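Local coordinates for flavin-containing monooxygenase (Allium sativum, PDB 6WPU), which probably oxidises the sulfur of S-allyl-L-cysteine, using a bound flavin-adenine dinucleotide as cofactor, as a flavin-containing monooxygenase of garlic, at residues 22-27 against 171-176; 85-90 against 207-212. All blocks are in the same frame, centred on the assembly; numbering follows the deposited sequence.

Contact 1: residues 22-27 against 171-176; sequences TRHVAI and EGFDAV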
# COMPACT_ATOMS: atom_id res chain seq x y z
N THR A 22 19.89 -23.58 0.96
CA THR A 22 19.06 -23.12 -0.14
C THR A 22 17.67 -23.72 0.02
O THR A 22 17.52 -24.92 0.29
CB THR A 22 19.69 -23.47 -1.50
OG1 THR A 22 18.83 -23.05 -2.57
CG2 THR A 22 19.96 -24.95 -1.62
N ARG A 23 16.65 -22.87 -0.07
CA ARG A 23 15.25 -23.26 0.03
C ARG A 23 14.55 -22.94 -1.28
O ARG A 23 15.00 -22.09 -2.05
CB ARG A 23 14.52 -22.53 1.18
CG ARG A 23 15.04 -22.88 2.56
CD ARG A 23 15.05 -24.39 2.77
NE ARG A 23 15.38 -24.74 4.14
CZ ARG A 23 15.83 -25.93 4.52
NH1 ARG A 23 16.02 -26.89 3.62
NH2 ARG A 23 16.10 -26.16 5.80
N HIS A 24 13.45 -23.65 -1.53
CA HIS A 24 12.59 -23.39 -2.67
C HIS A 24 11.33 -22.67 -2.16
O HIS A 24 10.59 -23.22 -1.33
CB HIS A 24 12.24 -24.69 -3.39
CG HIS A 24 11.46 -24.48 -4.65
ND1 HIS A 24 11.92 -23.71 -5.69
CD2 HIS A 24 10.24 -24.93 -5.02
CE1 HIS A 24 11.02 -23.69 -6.66
NE2 HIS A 24 9.99 -24.43 -6.28
N VAL A 25 11.10 -21.45 -2.65
CA VAL A 25 10.18 -20.50 -2.02
C VAL A 25 9.17 -19.98 -3.04
O VAL A 25 9.53 -19.58 -4.15
CB VAL A 25 10.95 -19.32 -1.41
CG1 VAL A 25 9.98 -18.41 -0.60
CG2 VAL A 25 12.10 -19.84 -0.54
N ALA A 26 7.90 -19.95 -2.64
CA ALA A 26 6.88 -19.34 -3.48
C ALA A 26 6.74 -17.86 -3.13
O ALA A 26 6.79 -17.47 -1.96
CB ALA A 26 5.53 -20.03 -3.30
N ILE A 27 6.57 -17.04 -4.17
CA ILE A 27 6.26 -15.63 -4.02
C ILE A 27 4.89 -15.39 -4.62
O ILE A 27 4.66 -15.67 -5.81
CB ILE A 27 7.32 -14.74 -4.69
CG1 ILE A 27 8.66 -14.97 -4.01
CG2 ILE A 27 6.92 -13.25 -4.59
CD1 ILE A 27 9.78 -14.56 -4.85
N GLU A 171 2.20 -26.74 -6.75
CA GLU A 171 3.63 -26.96 -6.56
C GLU A 171 3.93 -26.95 -5.07
O GLU A 171 3.29 -26.22 -4.31
CB GLU A 171 4.45 -25.90 -7.31
CG GLU A 171 5.98 -26.05 -7.15
CD GLU A 171 6.79 -25.11 -8.05
OE1 GLU A 171 8.04 -25.11 -7.93
OE2 GLU A 171 6.20 -24.39 -8.88
N GLY A 172 4.90 -27.77 -4.67
CA GLY A 172 5.32 -27.83 -3.28
C GLY A 172 6.50 -26.91 -3.02
O GLY A 172 7.32 -26.66 -3.89
N PHE A 173 6.56 -26.38 -1.79
CA PHE A 173 7.56 -25.38 -1.43
C PHE A 173 8.05 -25.60 -0.01
O PHE A 173 7.33 -26.12 0.85
CB PHE A 173 6.99 -23.95 -1.55
CG PHE A 173 6.69 -23.56 -2.96
CD1 PHE A 173 5.41 -23.77 -3.49
CD2 PHE A 173 7.68 -23.01 -3.77
CE1 PHE A 173 5.12 -23.43 -4.80
CE2 PHE A 173 7.42 -22.68 -5.10
CZ PHE A 173 6.12 -22.87 -5.61
N ASP A 174 9.29 -25.17 0.24
CA ASP A 174 9.78 -25.07 1.61
C ASP A 174 9.18 -23.87 2.34
O ASP A 174 9.03 -23.91 3.57
CB ASP A 174 11.29 -24.94 1.62
CG ASP A 174 11.99 -26.16 1.03
OD1 ASP A 174 11.66 -27.30 1.44
OD2 ASP A 174 12.86 -25.96 0.15
N ALA A 175 8.89 -22.80 1.62
CA ALA A 175 8.47 -21.55 2.25
C ALA A 175 7.62 -20.77 1.27
O ALA A 175 7.74 -20.92 0.05
CB ALA A 175 9.68 -20.72 2.72
N VAL A 176 6.76 -19.92 1.82
CA VAL A 176 5.86 -19.08 1.03
C VAL A 176 5.99 -17.66 1.54
O VAL A 176 5.87 -17.42 2.75
CB VAL A 176 4.40 -19.56 1.14
CG1 VAL A 176 3.45 -18.55 0.45
CG2 VAL A 176 4.25 -20.94 0.54
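The imidazole of H24 lies near parallel to the ring of F173, planes 13° apart but strongly offset, centroids 4.8 Å from each other. With CG anti to the backbone N (chi1 -174°), the H24 ring reaches past F173 toward the extended chain of E171. H24 NE2 donates to E171 OE1 at 2.6 Å, the acceptor lying close to the imidazole plane, whereas the nitrogen meets the carboxylate on its anti side and well out of its plane. T47 OG1 bonds H24 ND1, so the imidazole is held at both nitrogens, and T49 OG1 also bonds E171 OE1. With a leucine in place of H24, E171 OE1 would probably lose this N-H donor, keeping T49, and the F173 ring its flat neighbour. The F173 ring carries the methyl of A26 over its centre, A26 CB standing 3.5 Å from the centroid, almost on the ring normal. Beyond F173, strand 175-178 runs parallel to strand 24-28 in the five-stranded sheet of the Rossmann-type FAD-binding domain, and A26 N bonds A175 O at 2.9 Å. At the entry to this pairing D174 turns back: its OD2 accepts H24 N at 2.9 Å through the anti lone pair, while D174 N gives 2.8 Å to H24 O. D174 OD1 forms a salt bridge with K156, and R23 CD rests 3.8 Å from D174 OD2.

Contact 2: residues 85-90 against 207-212; sequences LYKSLR and YRIPEP. With SO4 (sulfate ion), chain D.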
# COMPACT_ATOMS: atom_id res chain seq x y z
N LEU A 85 -5.29 3.27 -8.77
CA LEU A 85 -4.75 4.55 -9.22
C LEU A 85 -5.77 5.29 -10.07
O LEU A 85 -6.47 4.67 -10.88
CB LEU A 85 -3.49 4.35 -10.05
CG LEU A 85 -2.24 3.72 -9.47
CD1 LEU A 85 -1.19 3.58 -10.59
CD2 LEU A 85 -1.72 4.54 -8.33
N TYR A 86 -5.84 6.61 -9.91
CA TYR A 86 -6.59 7.43 -10.85
C TYR A 86 -5.62 8.04 -11.86
O TYR A 86 -4.40 8.03 -11.67
CB TYR A 86 -7.40 8.52 -10.13
CG TYR A 86 -6.62 9.30 -9.09
CD1 TYR A 86 -6.51 8.83 -7.77
CD2 TYR A 86 -6.00 10.51 -9.41
CE1 TYR A 86 -5.78 9.53 -6.83
CE2 TYR A 86 -5.29 11.23 -8.46
CZ TYR A 86 -5.18 10.73 -7.18
OH TYR A 86 -4.48 11.42 -6.23
N LYS A 87 -6.18 8.55 -12.97
CA LYS A 87 -5.34 8.79 -14.14
C LYS A 87 -4.29 9.87 -13.88
O LYS A 87 -3.15 9.77 -14.36
CB LYS A 87 -6.20 9.15 -15.34
CG LYS A 87 -5.39 9.40 -16.62
CD LYS A 87 -6.33 9.57 -17.82
CE LYS A 87 -5.61 10.01 -19.08
NZ LYS A 87 -5.42 11.50 -19.12
N SER A 88 -4.64 10.92 -13.14
CA SER A 88 -3.70 12.02 -12.94
C SER A 88 -2.75 11.81 -11.77
O SER A 88 -1.94 12.70 -11.49
CB SER A 88 -4.45 13.35 -12.74
OG SER A 88 -5.22 13.27 -11.56
N LEU A 89 -2.81 10.67 -11.08
CA LEU A 89 -2.06 10.49 -9.85
C LEU A 89 -0.57 10.74 -10.07
O LEU A 89 0.02 10.25 -11.03
CB LEU A 89 -2.29 9.10 -9.27
CG LEU A 89 -1.58 8.84 -7.93
CD1 LEU A 89 -2.46 8.03 -6.97
CD2 LEU A 89 -0.18 8.14 -8.14
N ARG A 90 0.01 11.53 -9.18
CA ARG A 90 1.44 11.71 -9.00
C ARG A 90 1.85 11.17 -7.62
O ARG A 90 1.02 11.02 -6.72
CB ARG A 90 1.84 13.19 -9.12
CG ARG A 90 1.55 13.81 -10.46
CD ARG A 90 1.66 15.33 -10.40
NE ARG A 90 3.03 15.77 -10.17
CZ ARG A 90 3.39 17.04 -10.02
NH1 ARG A 90 2.46 18.00 -10.05
NH2 ARG A 90 4.67 17.34 -9.81
N TYR A 207 -12.34 5.30 -8.53
CA TYR A 207 -12.19 6.65 -9.07
C TYR A 207 -11.05 6.66 -10.08
O TYR A 207 -9.95 6.18 -9.80
CB TYR A 207 -11.92 7.68 -7.97
CG TYR A 207 -11.68 9.03 -8.62
CD1 TYR A 207 -12.73 9.73 -9.23
CD2 TYR A 207 -10.40 9.56 -8.71
CE1 TYR A 207 -12.52 10.94 -9.87
CE2 TYR A 207 -10.17 10.78 -9.36
CZ TYR A 207 -11.24 11.46 -9.94
OH TYR A 207 -11.03 12.65 -10.58
N ARG A 208 -11.32 7.23 -11.26
CA ARG A 208 -10.30 7.28 -12.31
C ARG A 208 -10.08 8.68 -12.85
O ARG A 208 -8.93 9.12 -12.97
CB ARG A 208 -10.67 6.35 -13.47
CG ARG A 208 -10.66 4.86 -13.09
CD ARG A 208 -9.28 4.41 -12.60
NE ARG A 208 -9.33 2.98 -12.30
CZ ARG A 208 -9.52 2.49 -11.09
NH1 ARG A 208 -9.63 3.30 -10.03
NH2 ARG A 208 -9.58 1.17 -10.93
N ILE A 209 -11.16 9.38 -13.21
CA ILE A 209 -11.06 10.64 -13.95
C ILE A 209 -12.15 11.59 -13.49
O ILE A 209 -13.20 11.15 -12.99
CB ILE A 209 -11.13 10.41 -15.48
CG1 ILE A 209 -12.43 9.69 -15.86
CG2 ILE A 209 -9.89 9.67 -15.97
CD1 ILE A 209 -12.83 9.84 -17.36
N PRO A 210 -11.95 12.90 -13.62
CA PRO A 210 -12.92 13.86 -13.08
C PRO A 210 -14.04 14.26 -14.04
O PRO A 210 -15.05 14.79 -13.58
CB PRO A 210 -12.05 15.07 -12.72
CG PRO A 210 -10.93 15.02 -13.74
CD PRO A 210 -10.69 13.55 -14.04
N GLU A 211 -13.88 14.04 -15.34
CA GLU A 211 -14.88 14.53 -16.30
C GLU A 211 -16.32 14.11 -15.99
O GLU A 211 -17.22 14.96 -16.12
CB GLU A 211 -14.49 14.09 -17.73
CG GLU A 211 -13.34 14.87 -18.36
CD GLU A 211 -11.95 14.37 -17.92
OE1 GLU A 211 -11.87 13.51 -17.01
OE2 GLU A 211 -10.94 14.84 -18.47
N PRO A 212 -16.63 12.86 -15.62
CA PRO A 212 -18.04 12.53 -15.34
C PRO A 212 -18.63 13.25 -14.13
O PRO A 212 -19.84 13.15 -13.92
CB PRO A 212 -18.01 11.00 -15.13
CG PRO A 212 -16.62 10.68 -14.84
CD PRO A 212 -15.79 11.66 -15.60
S SO4 D . -0.84 18.53 -8.27
O1 SO4 D . -1.96 19.41 -8.64
O2 SO4 D . 0.19 19.33 -7.61
O3 SO4 D . -1.30 17.52 -7.33
O4 SO4 D . -0.33 17.86 -9.47
O HOH W 1 -7.51 11.48 -12.86
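Y86 sets its CB against the ring of Y207, 3.5 Å from CD2, and the two aromatic planes meet obliquely at 54°. This is the tight half of the contact. Y86 CG sits between the backbone N and the carbonyl carbon (chi1 48°), a crowded position that lays the ring against D229 and I230 of helix 225-234. The hydroxyl of Y207 bonds D233 of the same helix. R208 starts out away from 85-90, then bends at chi2 and brings one face of its guanidinium under L85 O, with CD at 3.3 Å from that oxygen. Its nitrogens are spent on carbonyls: NH1 on Y207 O at 2.9 Å, in the guanidinium plane but well above the plane of that carbonyl, and also on H205 O, NE on T64 O and NH2 on D66 O. These four carbonyl oxygens are likely to offset part of the buried charge. The two backbones are joined by K87 N to R208 O, 2.8 Å and practically straight. A water donates to the same R208 O and accepts from S88 N, marking the change to the looser side. There K87 CB touches I209 CG2 at 3.8 Å, while the lysine chain runs on outward. At the far end of 85-90, R90, salt-bridged through NH2 to D438, also gives NH1 to sulfate O4 at 2.9 Å; the ion probably comes from the crystallisation liquor and is shared with R232. Residues Y86 to L89 form a type I beta turn, closed by L89 N to Y86 O, and L89 belongs to the FAD pocket: the arrangement joins a cofactor-lining turn to the loop between strands 200-203 and 217-221.

Contacts 1 and 2 lie on opposite sides of the chain's centre, about 39 Å between centres and about 20 Å between nearest atoms, so neither touches the other. Their segments alternate along the chain, and all four fall in one flavin-binding monooxygenase-like range. The bound FAD relates them. Contact 1 lies where the five-stranded parallel sheet meets the end of strand 168-173; the side chain of A26 there is about 10 Å from the cofactor, and strand 24-28 leads into a glycine-rich turn consistent with dinucleotide binding. Contact 2 comes much closer: the side chain of L85 is about 4 Å from FAD, and L89 touches it.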